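Local coordinates for protein mRNA interferase YafQ (PDB 4MMG) that cleaves mRNA on the ribosome within lysine codons, as the RelE-family toxin of a type II toxin-antitoxin pair, and so inhibits translation elongation, at residues A[5-10]-A[77-82]; A[30-35]-A[65-70]; A[69-74]-A[85-90]. The protein carries 1 engineered substitution. One frame throughout, in Å; residues are numbered along the deposited sequence. Where two conformers were deposited one is given.

Contact 1: A[5-10]-A[77-82]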
ATOM      1  N   ILE A   5      -2.774 -22.285   9.040  1.00 40.20           N
ATOM      2  CA  ILE A   5      -2.781 -21.132   8.144  1.00 38.19           C
ATOM      3  C   ILE A   5      -1.825 -20.035   8.605  1.00 38.12           C
ATOM      4  O   ILE A   5      -1.979 -19.472   9.695  1.00 34.05           O
ATOM      5  CB  ILE A   5      -4.207 -20.561   8.020  1.00 20.00           C
ATOM      6  N   GLN A   6      -0.836 -19.734   7.769  1.00 29.31           N
ATOM      7  CA  GLN A   6       0.051 -18.608   8.014  1.00 25.91           C
ATOM      8  C   GLN A   6      -0.112 -17.605   6.892  1.00 25.22           C
ATOM      9  O   GLN A   6      -0.029 -17.962   5.718  1.00 23.81           O
ATOM     10  CB  GLN A   6       1.507 -19.060   8.066  1.00 25.05           C
ATOM     11  CG  GLN A   6       1.820 -20.055   9.162  1.00 28.10           C
ATOM     12  CD  GLN A   6       3.306 -20.142   9.432  1.00 24.92           C
ATOM     13  OE1 GLN A   6       3.964 -19.130   9.667  1.00 26.90           O
ATOM     14  NE2 GLN A   6       3.846 -21.350   9.386  1.00 25.78           N
ATOM     15  N   ARG A   7      -0.348 -16.347   7.256  0.56 21.24           N
ATOM     16  CA  ARG A   7      -0.476 -15.276   6.272  0.56 20.70           C
ATOM     17  C   ARG A   7       0.866 -15.017   5.598  0.56 19.84           C
ATOM     18  O   ARG A   7       1.900 -14.942   6.260  0.56 20.84           O
ATOM     19  CB  ARG A   7      -0.993 -13.995   6.934  0.56 21.31           C
ATOM     20  CG  ARG A   7      -1.115 -12.800   5.989  0.56 19.86           C
ATOM     21  CD  ARG A   7      -1.464 -11.512   6.744  0.56 19.94           C
ATOM     22  NE  ARG A   7      -2.861 -11.472   7.176  0.56 23.43           N
ATOM     23  CZ  ARG A   7      -3.329 -10.712   8.167  0.56 23.77           C
ATOM     24  NH1 ARG A   7      -2.514  -9.913   8.858  0.56 16.80           N
ATOM     25  NH2 ARG A   7      -4.618 -10.754   8.471  0.56 22.19           N
ATOM     26  N   ASP A   8       0.844 -14.881   4.278  1.00 16.08           N
ATOM     27  CA  ASP A   8       2.070 -14.652   3.531  1.00 15.13           C
ATOM     28  C   ASP A   8       2.320 -13.164   3.281  1.00 15.62           C
ATOM     29  O   ASP A   8       1.566 -12.311   3.740  1.00 18.96           O
ATOM     30  CB  ASP A   8       2.067 -15.453   2.220  1.00 15.63           C
ATOM     31  CG  ASP A   8       1.226 -14.818   1.113  1.00 19.88           C
ATOM     32  OD1 ASP A   8       0.557 -13.782   1.317  1.00 17.40           O
ATOM     33  OD2 ASP A   8       1.234 -15.378  -0.001  1.00 18.68           O
ATOM     34  N   ILE A   9       3.385 -12.845   2.567  1.00 11.71           N
ATOM     35  CA  ILE A   9       3.613 -11.472   2.141  1.00 10.52           C
ATOM     36  C   ILE A   9       3.851 -11.534   0.656  1.00 11.96           C
ATOM     37  O   ILE A   9       4.660 -12.343   0.194  1.00 13.85           O
ATOM     38  CB  ILE A   9       4.845 -10.842   2.803  1.00 11.89           C
ATOM     39  CG1 ILE A   9       4.722 -10.870   4.328  1.00 11.65           C
ATOM     40  CG2 ILE A   9       5.004  -9.399   2.338  1.00 16.90           C
ATOM     41  CD1 ILE A   9       5.999 -10.471   5.033  1.00 16.26           C
ATOM     42  N   GLU A  10       3.145 -10.700  -0.100  1.00  9.96           N
ATOM     43  CA  GLU A  10       3.279 -10.702  -1.553  1.00 10.57           C
ATOM     44  C   GLU A  10       3.507  -9.294  -2.087  1.00 10.49           C
ATOM     45  O   GLU A  10       3.035  -8.309  -1.510  1.00 11.48           O
ATOM     46  CB  GLU A  10       2.034 -11.295  -2.218  1.00 11.96           C
ATOM     47  CG  GLU A  10       1.646 -12.671  -1.701  1.00 14.07           C
ATOM     48  CD  GLU A  10       0.401 -13.217  -2.372  1.00 16.45           C
ATOM     49  OE1 GLU A  10      -0.173 -12.535  -3.253  1.00 16.69           O
ATOM     50  OE2 GLU A  10      -0.008 -14.341  -2.017  1.00 18.52           O
ATOM     51  N   LEU A  77      -5.496  -7.286   2.031  1.00 11.13           N
ATOM     52  CA  LEU A  77      -5.257  -7.989   3.284  1.00 12.79           C
ATOM     53  C   LEU A  77      -6.404  -8.942   3.595  1.00 14.34           C
ATOM     54  O   LEU A  77      -7.551  -8.518   3.789  1.00 15.90           O
ATOM     55  CB  LEU A  77      -5.058  -7.005   4.442  1.00 12.37           C
ATOM     56  CG  LEU A  77      -4.741  -7.643   5.795  1.00 13.45           C
ATOM     57  CD1 LEU A  77      -3.381  -8.303   5.758  1.00 15.72           C
ATOM     58  CD2 LEU A  77      -4.794  -6.584   6.877  1.00 17.97           C
ATOM     59  N   THR A  78      -6.087 -10.233   3.608  1.00 14.39           N
ATOM     60  CA  THR A  78      -7.022 -11.249   4.077  1.00 17.04           C
ATOM     61  C   THR A  78      -6.353 -12.053   5.188  1.00 16.60           C
ATOM     62  O   THR A  78      -5.221 -11.755   5.585  1.00 16.49           O
ATOM     63  CB  THR A  78      -7.429 -12.202   2.944  1.00 16.81           C
ATOM     64  OG1 THR A  78      -6.324 -13.054   2.621  1.00 17.91           O
ATOM     65  CG2 THR A  78      -7.866 -11.423   1.710  1.00 18.02           C
ATOM     66  N   ASP A  79      -7.041 -13.071   5.692  1.00 18.83           N
ATOM     67  CA  ASP A  79      -6.432 -13.936   6.699  1.00 22.95           C
ATOM     68  C   ASP A  79      -5.251 -14.714   6.117  1.00 22.44           C
ATOM     69  O   ASP A  79      -4.337 -15.104   6.844  1.00 27.09           O
ATOM     70  CB  ASP A  79      -7.461 -14.903   7.291  1.00 24.07           C
ATOM     71  CG  ASP A  79      -8.519 -14.202   8.124  1.00 32.50           C
ATOM     72  OD1 ASP A  79      -8.334 -13.013   8.459  1.00 33.67           O
ATOM     73  OD2 ASP A  79      -9.540 -14.846   8.448  1.00 38.92           O
ATOM     74  N   LYS A  80      -5.270 -14.913   4.800  1.00 20.15           N
ATOM     75  CA  LYS A  80      -4.274 -15.733   4.117  1.00 22.47           C
ATOM     76  C   LYS A  80      -3.126 -14.940   3.500  1.00 20.83           C
ATOM     77  O   LYS A  80      -2.028 -15.466   3.315  1.00 21.63           O
ATOM     78  CB  LYS A  80      -4.934 -16.561   3.014  1.00 26.58           C
ATOM     79  CG  LYS A  80      -5.917 -17.594   3.520  1.00 33.61           C
ATOM     80  CD  LYS A  80      -6.390 -18.487   2.388  1.00 39.27           C
ATOM     81  CE  LYS A  80      -7.463 -19.435   2.884  1.00 42.62           C
ATOM     82  NZ  LYS A  80      -7.158 -19.889   4.269  1.00 46.60           N
ATOM     83  N   LEU A  81      -3.370 -13.683   3.154  1.00 19.36           N
ATOM     84  CA  LEU A  81      -2.343 -12.953   2.424  1.00 16.36           C
ATOM     85  C   LEU A  81      -2.303 -11.471   2.735  1.00 13.43           C
ATOM     86  O   LEU A  81      -3.327 -10.853   3.054  1.00 14.23           O
ATOM     87  CB  LEU A  81      -2.475 -13.185   0.911  1.00 20.82           C
ATOM     88  CG  LEU A  81      -3.649 -12.613   0.115  1.00 21.71           C
ATOM     89  CD1 LEU A  81      -3.431 -11.150  -0.273  1.00 21.76           C
ATOM     90  CD2 LEU A  81      -3.880 -13.446  -1.139  1.00 24.24           C
ATOM     91  N   LEU A  82      -1.097 -10.918   2.663  1.00 10.38           N
ATOM     92  CA  LEU A  82      -0.918  -9.476   2.583  1.00 10.81           C
ATOM     93  C   LEU A  82      -0.221  -9.236   1.261  1.00 11.27           C
ATOM     94  O   LEU A  82       0.872  -9.750   1.036  1.00 12.65           O
ATOM     95  CB  LEU A  82      -0.046  -8.972   3.727  1.00  9.92           C
ATOM     96  CG  LEU A  82       0.573  -7.576   3.580  1.00 10.35           C
ATOM     97  CD1 LEU A  82      -0.489  -6.484   3.468  1.00 12.29           C
ATOM     98  CD2 LEU A  82       1.504  -7.291   4.757  1.00 12.00           C
TER
HETATM   99  O   HOH W   1      -1.609 -18.139   3.346  1.00 30.03           O

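Contact 2: A[30-35]-A[65-70]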
ATOM      1  N   ASN A  30      11.373   6.068   3.622  1.00 11.50           N
ATOM      2  CA  ASN A  30      11.165   5.636   4.995  1.00 11.13           C
ATOM      3  C   ASN A  30       9.694   5.688   5.416  1.00 11.52           C
ATOM      4  O   ASN A  30       9.252   4.858   6.208  1.00 11.86           O
ATOM      5  CB  ASN A  30      12.039   6.435   5.971  1.00 13.36           C
ATOM      6  CG  ASN A  30      13.492   5.987   5.958  1.00 21.40           C
ATOM      7  OD1 ASN A  30      13.813   4.891   5.508  1.00 22.95           O
ATOM      8  ND2 ASN A  30      14.377   6.838   6.467  1.00 28.42           N
ATOM      9  N   LYS A  31       8.926   6.627   4.868  1.00 10.18           N
ATOM     10  CA  LYS A  31       7.508   6.715   5.217  1.00 10.13           C
ATOM     11  C   LYS A  31       6.733   5.511   4.690  1.00 10.71           C
ATOM     12  O   LYS A  31       5.853   4.972   5.362  1.00 10.53           O
ATOM     13  CB  LYS A  31       6.893   8.010   4.685  1.00 11.25           C
ATOM     14  CG  LYS A  31       7.445   9.280   5.321  1.00 12.87           C
ATOM     15  CD  LYS A  31       6.617  10.482   4.881  1.00 18.09           C
ATOM     16  CE  LYS A  31       7.055  11.761   5.568  1.00 26.64           C
ATOM     17  NZ  LYS A  31       6.112  12.875   5.249  1.00 28.61           N
ATOM     18  N   LEU A  32       7.064   5.076   3.480  1.00  9.11           N
ATOM     19  CA  LEU A  32       6.400   3.914   2.913  1.00  9.76           C
ATOM     20  C   LEU A  32       6.835   2.654   3.656  1.00 11.82           C
ATOM     21  O   LEU A  32       6.015   1.781   3.960  1.00 10.38           O
ATOM     22  CB  LEU A  32       6.723   3.789   1.426  1.00  9.42           C
ATOM     23  CG  LEU A  32       6.184   2.530   0.747  1.00 10.43           C
ATOM     24  CD1 LEU A  32       4.667   2.521   0.777  1.00 11.85           C
ATOM     25  CD2 LEU A  32       6.712   2.408  -0.673  1.00 11.62           C
ATOM     26  N   LYS A  33       8.128   2.564   3.958  1.00 10.78           N
ATOM     27  CA  LYS A  33       8.654   1.410   4.679  1.00 10.96           C
ATOM     28  C   LYS A  33       7.993   1.258   6.053  1.00 10.04           C
ATOM     29  O   LYS A  33       7.667   0.140   6.462  1.00 12.02           O
ATOM     30  CB  LYS A  33      10.177   1.504   4.807  1.00 12.81           C
ATOM     31  CG  LYS A  33      10.889   1.329   3.461  1.00 19.62           C
ATOM     32  CD  LYS A  33      12.374   1.631   3.555  1.00 25.94           C
ATOM     33  CE  LYS A  33      13.017   1.524   2.180  1.00 32.77           C
ATOM     34  NZ  LYS A  33      14.459   1.885   2.186  1.00 41.05           N
ATOM     35  N   TYR A  34       7.764   2.372   6.745  1.00 10.96           N
ATOM     36  CA  TYR A  34       7.163   2.296   8.074  1.00  9.96           C
ATOM     37  C   TYR A  34       5.752   1.716   8.002  1.00 10.17           C
ATOM     38  O   TYR A  34       5.384   0.834   8.783  1.00 10.78           O
ATOM     39  CB  TYR A  34       7.173   3.662   8.762  1.00 11.44           C
ATOM     40  CG  TYR A  34       6.819   3.575  10.224  1.00 15.46           C
ATOM     41  CD1 TYR A  34       7.751   3.120  11.144  1.00 17.92           C
ATOM     42  CD2 TYR A  34       5.551   3.917  10.681  1.00 12.42           C
ATOM     43  CE1 TYR A  34       7.443   3.020  12.486  1.00 19.53           C
ATOM     44  CE2 TYR A  34       5.228   3.823  12.032  1.00 12.79           C
ATOM     45  CZ  TYR A  34       6.186   3.370  12.925  1.00 18.64           C
ATOM     46  OH  TYR A  34       5.908   3.256  14.270  1.00 18.93           O
ATOM     47  N   LEU A  35       4.977   2.198   7.038  1.00  8.51           N
ATOM     48  CA  LEU A  35       3.630   1.696   6.817  1.00  8.32           C
ATOM     49  C   LEU A  35       3.643   0.216   6.453  1.00  9.16           C
ATOM     50  O   LEU A  35       2.869  -0.578   6.997  1.00  9.32           O
ATOM     51  CB  LEU A  35       2.954   2.508   5.719  1.00  8.88           C
ATOM     52  CG  LEU A  35       1.612   1.996   5.207  1.00  8.49           C
ATOM     53  CD1 LEU A  35       0.597   1.868   6.326  1.00 10.03           C
ATOM     54  CD2 LEU A  35       1.107   2.961   4.144  1.00  9.27           C
ATOM     55  N   ALA A  65      -4.312   3.180   1.717  1.00  8.44           N
ATOM     56  CA  ALA A  65      -3.758   3.970   2.822  1.00  9.38           C
ATOM     57  C   ALA A  65      -2.948   5.128   2.260  1.00 10.67           C
ATOM     58  O   ALA A  65      -2.244   4.968   1.260  1.00 10.44           O
ATOM     59  CB  ALA A  65      -2.885   3.105   3.725  1.00  9.94           C
ATOM     60  N   HIS A  66      -3.039   6.294   2.893  1.00  9.31           N
ATOM     61  CA  HIS A  66      -2.279   7.451   2.437  1.00  9.71           C
ATOM     62  C   HIS A  66      -0.945   7.534   3.162  1.00  9.51           C
ATOM     63  O   HIS A  66      -0.911   7.695   4.387  1.00 10.65           O
ATOM     64  CB  HIS A  66      -3.063   8.744   2.682  1.00 10.28           C
ATOM     65  CG  HIS A  66      -4.033   9.092   1.596  1.00 10.50           C
ATOM     66  ND1 HIS A  66      -5.206   8.394   1.388  1.00 12.21           N
ATOM     67  CD2 HIS A  66      -4.017  10.084   0.673  1.00 13.75           C
ATOM     68  CE1 HIS A  66      -5.869   8.944   0.386  1.00 16.63           C
ATOM     69  NE2 HIS A  66      -5.167   9.966  -0.070  1.00 17.34           N
ATOM     70  N   VAL A  67       0.152   7.396   2.421  1.00  8.86           N
ATOM     71  CA  VAL A  67       1.474   7.666   2.980  1.00  8.76           C
ATOM     72  C   VAL A  67       1.629   9.180   3.171  1.00 11.02           C
ATOM     73  O   VAL A  67       2.190   9.642   4.166  1.00 12.02           O
ATOM     74  CB  VAL A  67       2.591   7.107   2.065  1.00  9.45           C
ATOM     75  CG1 VAL A  67       3.959   7.250   2.746  1.00 11.01           C
ATOM     76  CG2 VAL A  67       2.307   5.654   1.703  1.00 12.23           C
ATOM     77  N   GLU A  68       1.129   9.932   2.194  1.00 10.06           N
ATOM     78  CA  GLU A  68       1.128  11.401   2.191  1.00 11.62           C
ATOM     79  C   GLU A  68      -0.154  11.815   1.465  1.00 11.80           C
ATOM     80  O   GLU A  68      -0.843  10.959   0.919  1.00 10.89           O
ATOM     81  CB  GLU A  68       2.353  11.925   1.438  1.00 11.53           C
ATOM     82  CG  GLU A  68       3.669  11.536   2.074  1.00 11.33           C
ATOM     83  CD  GLU A  68       4.871  11.946   1.252  1.00 12.70           C
ATOM     84  OE1 GLU A  68       4.694  12.478   0.127  1.00 11.94           O
ATOM     85  OE2 GLU A  68       6.001  11.729   1.744  1.00 12.04           O
ATOM     86  N   PRO A  69      -0.493  13.121   1.451  1.00 12.16           N
ATOM     87  CA  PRO A  69      -1.773  13.464   0.816  1.00 11.88           C
ATOM     88  C   PRO A  69      -1.912  13.005  -0.641  1.00 12.27           C
ATOM     89  O   PRO A  69      -3.022  12.673  -1.061  1.00 11.96           O
ATOM     90  CB  PRO A  69      -1.798  14.990   0.905  1.00 12.43           C
ATOM     91  CG  PRO A  69      -1.063  15.272   2.168  1.00 13.32           C
ATOM     92  CD  PRO A  69       0.075  14.274   2.177  1.00 13.74           C
ATOM     93  N   ASP A  70      -0.817  12.973  -1.392  1.00 10.74           N
ATOM     94  CA  ASP A  70      -0.873  12.452  -2.761  1.00  9.62           C
ATOM     95  C   ASP A  70       0.129  11.325  -2.977  1.00  9.68           C
ATOM     96  O   ASP A  70       0.739  11.210  -4.042  1.00 10.27           O
ATOM     97  CB  ASP A  70      -0.673  13.573  -3.789  1.00 11.12           C
ATOM     98  CG  ASP A  70      -1.042  13.149  -5.211  1.00 13.62           C
ATOM     99  OD1 ASP A  70      -1.980  12.330  -5.380  1.00 13.27           O
ATOM    100  OD2 ASP A  70      -0.392  13.633  -6.167  1.00 14.76           O
TER
HETATM  101  O   HOH W   2       6.163  14.648   3.091  1.00 25.77           O

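Contact 3: A[69-74]-A[85-90]. Engineered in segment 85-90: Gln90 (natural residue His).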
ATOM      1  N   PRO A  69      -0.493  13.121   1.451  1.00 12.16           N
ATOM      2  CA  PRO A  69      -1.773  13.464   0.816  1.00 11.88           C
ATOM      3  C   PRO A  69      -1.912  13.005  -0.641  1.00 12.27           C
ATOM      4  O   PRO A  69      -3.022  12.673  -1.061  1.00 11.96           O
ATOM      5  CB  PRO A  69      -1.798  14.990   0.905  1.00 12.43           C
ATOM      6  CG  PRO A  69      -1.063  15.272   2.168  1.00 13.32           C
ATOM      7  CD  PRO A  69       0.075  14.274   2.177  1.00 13.74           C
ATOM      8  N   ASP A  70      -0.817  12.973  -1.392  1.00 10.74           N
ATOM      9  CA  ASP A  70      -0.873  12.452  -2.761  1.00  9.62           C
ATOM     10  C   ASP A  70       0.129  11.325  -2.977  1.00  9.68           C
ATOM     11  O   ASP A  70       0.739  11.210  -4.042  1.00 10.27           O
ATOM     12  CB  ASP A  70      -0.673  13.573  -3.789  1.00 11.12           C
ATOM     13  CG  ASP A  70      -1.042  13.149  -5.211  1.00 13.62           C
ATOM     14  OD1 ASP A  70      -1.980  12.330  -5.380  1.00 13.27           O
ATOM     15  OD2 ASP A  70      -0.392  13.633  -6.167  1.00 14.76           O
ATOM     16  N   TRP A  71       0.285  10.478  -1.965  1.00  8.50           N
ATOM     17  CA  TRP A  71       1.058   9.252  -2.113  1.00  9.92           C
ATOM     18  C   TRP A  71       0.274   8.146  -1.438  1.00  8.73           C
ATOM     19  O   TRP A  71       0.137   8.128  -0.211  1.00  8.18           O
ATOM     20  CB  TRP A  71       2.430   9.398  -1.465  1.00  8.60           C
ATOM     21  CG  TRP A  71       3.354   8.218  -1.664  1.00  8.83           C
ATOM     22  CD1 TRP A  71       3.144   7.121  -2.452  1.00  9.86           C
ATOM     23  CD2 TRP A  71       4.648   8.042  -1.071  1.00  7.80           C
ATOM     24  NE1 TRP A  71       4.234   6.272  -2.389  1.00  9.70           N
ATOM     25  CE2 TRP A  71       5.167   6.818  -1.546  1.00  9.00           C
ATOM     26  CE3 TRP A  71       5.420   8.804  -0.187  1.00 10.92           C
ATOM     27  CZ2 TRP A  71       6.418   6.338  -1.157  1.00 10.00           C
ATOM     28  CZ3 TRP A  71       6.664   8.322   0.203  1.00  9.69           C
ATOM     29  CH2 TRP A  71       7.151   7.103  -0.285  1.00  9.19           C
ATOM     30  N   ILE A  72      -0.251   7.240  -2.259  1.00  8.79           N
ATOM     31  CA  ILE A  72      -1.165   6.185  -1.839  1.00  8.58           C
ATOM     32  C   ILE A  72      -0.473   4.837  -1.905  1.00  8.25           C
ATOM     33  O   ILE A  72       0.341   4.602  -2.806  1.00  9.34           O
ATOM     34  CB  ILE A  72      -2.344   6.102  -2.821  1.00 11.90           C
ATOM     35  CG1 ILE A  72      -2.993   7.461  -3.001  1.00 22.22           C
ATOM     36  CG2 ILE A  72      -3.372   5.051  -2.370  1.00 11.74           C
ATOM     37  CD1 ILE A  72      -3.686   7.874  -1.808  1.00 20.15           C
ATOM     38  N   LEU A  73      -0.813   3.959  -0.965  1.00  8.60           N
ATOM     39  CA  LEU A  73      -0.492   2.540  -1.053  1.00  7.73           C
ATOM     40  C   LEU A  73      -1.790   1.767  -1.240  1.00  8.52           C
ATOM     41  O   LEU A  73      -2.712   1.907  -0.430  1.00 10.29           O
ATOM     42  CB  LEU A  73       0.199   2.062   0.220  1.00  9.96           C
ATOM     43  CG  LEU A  73       0.344   0.537   0.319  1.00  8.71           C
ATOM     44  CD1 LEU A  73       1.329   0.036  -0.713  1.00  9.99           C
ATOM     45  CD2 LEU A  73       0.761   0.081   1.716  1.00 10.74           C
ATOM     46  N   ILE A  74      -1.869   0.973  -2.310  1.00  7.73           N
ATOM     47  CA  ILE A  74      -2.975   0.047  -2.514  1.00  8.69           C
ATOM     48  C   ILE A  74      -2.466  -1.354  -2.175  1.00 10.04           C
ATOM     49  O   ILE A  74      -1.433  -1.812  -2.694  1.00  9.18           O
ATOM     50  CB  ILE A  74      -3.512   0.062  -3.960  1.00  8.72           C
ATOM     51  CG1 ILE A  74      -4.148   1.413  -4.286  1.00  9.48           C
ATOM     52  CG2 ILE A  74      -4.531  -1.050  -4.155  1.00  9.49           C
ATOM     53  CD1 ILE A  74      -4.585   1.541  -5.744  1.00 10.52           C
ATOM     54  N   GLU A  85       0.200  -3.983  -3.682  1.00  9.79           N
ATOM     55  CA  GLU A  85      -0.277  -3.990  -5.065  1.00  9.93           C
ATOM     56  C   GLU A  85       0.231  -2.847  -5.938  1.00 10.30           C
ATOM     57  O   GLU A  85       0.756  -3.089  -7.028  1.00 10.66           O
ATOM     58  CB  GLU A  85      -1.805  -4.051  -5.092  1.00  9.99           C
ATOM     59  CG  GLU A  85      -2.386  -4.295  -6.463  1.00 11.98           C
ATOM     60  CD  GLU A  85      -2.077  -5.682  -7.006  1.00 12.97           C
ATOM     61  OE1 GLU A  85      -1.727  -6.591  -6.223  1.00 12.59           O
ATOM     62  OE2 GLU A  85      -2.191  -5.865  -8.245  1.00 17.64           O
ATOM     63  N   ARG A  86       0.036  -1.610  -5.488  1.00  9.42           N
ATOM     64  CA  ARG A  86       0.539  -0.433  -6.195  1.00  9.29           C
ATOM     65  C   ARG A  86       0.885   0.658  -5.203  1.00  9.24           C
ATOM     66  O   ARG A  86       0.362   0.682  -4.084  1.00  9.40           O
ATOM     67  CB  ARG A  86      -0.501   0.125  -7.180  1.00 10.01           C
ATOM     68  CG  ARG A  86      -0.711  -0.718  -8.432  1.00 11.95           C
ATOM     69  CD  ARG A  86      -0.947   0.150  -9.656  1.00 14.84           C
ATOM     70  NE  ARG A  86       0.220   0.967  -9.983  1.00 12.11           N
ATOM     71  CZ  ARG A  86       0.230   1.916 -10.914  1.00 13.05           C
ATOM     72  NH1 ARG A  86      -0.869   2.182 -11.605  1.00 16.35           N
ATOM     73  NH2 ARG A  86       1.333   2.614 -11.136  1.00 15.56           N
ATOM     74  N   THR A  87       1.763   1.563  -5.614  1.00  9.26           N
ATOM     75  CA  THR A  87       1.972   2.793  -4.863  1.00  9.62           C
ATOM     76  C   THR A  87       2.286   3.950  -5.806  1.00 10.25           C
ATOM     77  O   THR A  87       2.950   3.766  -6.829  1.00 12.36           O
ATOM     78  CB  THR A  87       3.048   2.628  -3.756  1.00 10.50           C
ATOM     79  OG1 THR A  87       3.034   3.777  -2.905  1.00  9.74           O
ATOM     80  CG2 THR A  87       4.439   2.466  -4.349  1.00 11.09           C
ATOM     81  N   GLY A  88       1.781   5.136  -5.481  1.00  7.91           N
ATOM     82  CA  GLY A  88       2.008   6.301  -6.311  1.00  9.89           C
ATOM     83  C   GLY A  88       0.977   7.373  -6.041  1.00  9.13           C
ATOM     84  O   GLY A  88       0.335   7.381  -4.992  1.00  9.18           O
ATOM     85  N   THR A  89       0.809   8.278  -6.996  1.00  9.32           N
ATOM     86  CA  THR A  89      -0.164   9.348  -6.863  1.00  8.79           C
ATOM     87  C   THR A  89      -1.568   8.802  -7.041  1.00  9.06           C
ATOM     88  O   THR A  89      -1.770   7.722  -7.601  1.00  9.78           O
ATOM     89  CB  THR A  89       0.045  10.456  -7.909  1.00  9.43           C
ATOM     90  OG1 THR A  89      -0.168   9.913  -9.216  1.00 10.64           O
ATOM     91  CG2 THR A  89       1.449  11.056  -7.818  1.00 12.29           C
ATOM     92  N   GLN A  90      -2.549   9.564  -6.580  1.00 10.03           N
ATOM     93  CA  GLN A  90      -3.933   9.190  -6.798  1.00  8.99           C
ATOM     94  C   GLN A  90      -4.248   9.117  -8.295  1.00 12.85           C
ATOM     95  O   GLN A  90      -4.943   8.208  -8.747  1.00 11.25           O
ATOM     96  CB  GLN A  90      -4.841  10.199  -6.111  1.00 12.64           C
ATOM     97  CG  GLN A  90      -6.305   9.829  -6.150  1.00 14.28           C
ATOM     98  CD  GLN A  90      -7.110  10.655  -5.177  1.00 16.43           C
ATOM     99  OE1 GLN A  90      -7.238  10.300  -4.002  1.00 21.74           O
ATOM    100  NE2 GLN A  90      -7.648  11.767  -5.653  1.00 19.70           N
TER
HETATM  101  O   HOH W   3      -5.625  11.631  -2.389  1.00 23.47           O

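Contact 1: A[5-10]-A[77-82]
Residues 5-10 and 77-82 meet at the surface edge of the sheet, where the outermost strand 8-11 runs parallel to the start of strand 81-88, just after the turn that leaves strand 71-77. Backbone bonds alternate between the two sides: Asp8 N to Lys80 O (3.1 Å), Leu82 N to Asp8 O, and Glu10 N to Leu82 O (2.7 Å). A water donates to both Gln6 O and Lys80 O, extending the link N-terminally, before the Asp8 N bond.

Arg7 covers the turn, in the one of its two conformers described here. Its CG is anti to the backbone N (chi1 178°), the chain bends at chi3, and in this conformer NE reaches Thr78 O at 2.9 Å, with a weak second bond from NH2. Leu77 CD1 then sits over the centre of one guanidinium face, 3.4 Å above it, while NH1 is held by Asn42; the other conformer may differ in these contacts. Within the turn, Thr78 OG1 accepts from Lys80 N and Leu81 N, an ST turn and ST motif that shape the reversal. Asp8 OD2 and Glu10 OE2 are 2.6 Å apart, so one acid probably carries a proton; Glu10 also pairs with Arg83 through OE1. This is the parallel edge pairing of a mixed sheet, the N-terminal strand docked beside the later hairpin of the RelE-type toxin fold.

Contact 2: A[30-35]-A[65-70]
Val67, at the corner after strand 63-66, packs on helix 29-40 through both methyl groups. CG1, trans to the valine's own N (chi1 -173°), presses on Lys31 CB at 3.6 Å and lies against the adjoining helix backbone. CG2 is turned to the inner side, where Leu35 CD2 approaches at 3.8 Å and Leu32 CD1 at 4.0 Å, each leucine side chain oblique to the valine. Leu35 CD2 also reaches Ala65 CB at 4.0 Å, so one methyl touches both Ala65, near the strand's end, and Val67, at the corner. These apolar contacts are the buried, well-packed part of the interface: Leu32, Leu35 and Ala65 are buried, and on the sheet Leu32 continues onto Trp71 and Leu35 onto Leu73.

Toward solvent the fit is looser and polar. Lys31 runs fully extended beyond CG and crosses the Glu68 side chain at about a right angle. Its methylene CD comes within 3.4 Å of Glu68 OE2, nearer than the ammonium, since NZ to OE2 is a long salt bridge of 3.7 Å. A water fills in: it accepts from Lys31 NZ at 2.8 Å and gives a weak bond to Glu68 OE2. The other carboxylate oxygen, OE1, belongs to Lys27, the stronger partner.

No hydrogen bond passes directly between the segments. The chemistry is consistent with apolar burial as the main attraction between helix and corner, while Glu68, shared by two lysines and a water, adds a probably modest, partly screened electrostatic attraction at the rim.

Contact 3: A[69-74]-A[85-90]
Ile72 O is gripped by two donors from strand 81-88: Gly88 N, 3.1 Å away in the carbonyl plane, and Thr87 OG1, 2.8 Å away and above that plane. Thr87 can make the second bond because a chi1 of -170° swings its hydroxyl away from its own backbone N and across the strand pair. Having given its proton to Ile72 O, the same OG1 accepts from Trp71 NE1 at 2.8 Å; that bond is weak, bent to 129° at the hydrogen, and the hydroxyl lies near the indole plane, at its edge.

The strand axes are 178° apart, and the pairs alternate regularly. Ile72 with Gly88 and Ile74 with Arg86 are hydrogen-bonded pairs, and Leu73 with Thr87 is the non-hydrogen-bonded pair between them. Ile72 N to Gly88 O is nearly straight at 2.8 Å. At the far end Glu85 and Arg86 both face Ile74, a classic beta bulge, and both their N atoms donate to Ile74 O, Glu85 N at 2.9 Å.

Just before strand 71-77, Asp70 OD1 receives Gln90 N at 3.1 Å on its syn side, tilted from the carboxylate plane, while OD2 lies 3.6 Å from Thr89 CG2. Gln90 is an engineered replacement for the histidine inferred to be the proton donor; in this variant the carboxylate bonds the backbone N of that position. Thr89 caps helix 90-94 through a bond to Ala92 N.

The Arg86 side chain and Thr87 N both turn to Asp18 of helix 13-24. Leu73 and Trp71 pack on helix 29-40, and Ile72 and Ile74 carry Leu93 of helix 90-94, placing the hairpin between helices on its two faces.

From the N terminus, residues 5-10 are joined to 77-82 only after 66 intervening residues, where contact 1 closes their loop. Contact 2 closes inside that span, joining helix 29-40 to the corner after strand 63-66. Contact 3 begins on the residues where contact 2 ends, sharing Pro69 and Asp70, and its return segment 85-90 lies beyond 77-82, so contacts 1 and 3 cross in sequence. Contacts 2 and 3 touch: Ala65 O lies 2.8 Å from Leu73 N, a probable hydrogen bond. Contacts 1 and 3 have centres about 21 Å apart, on opposite sides of the chain's centre, yet strand 81-88 serves both, tying the N-terminal edge strand to the hairpin and active-site end.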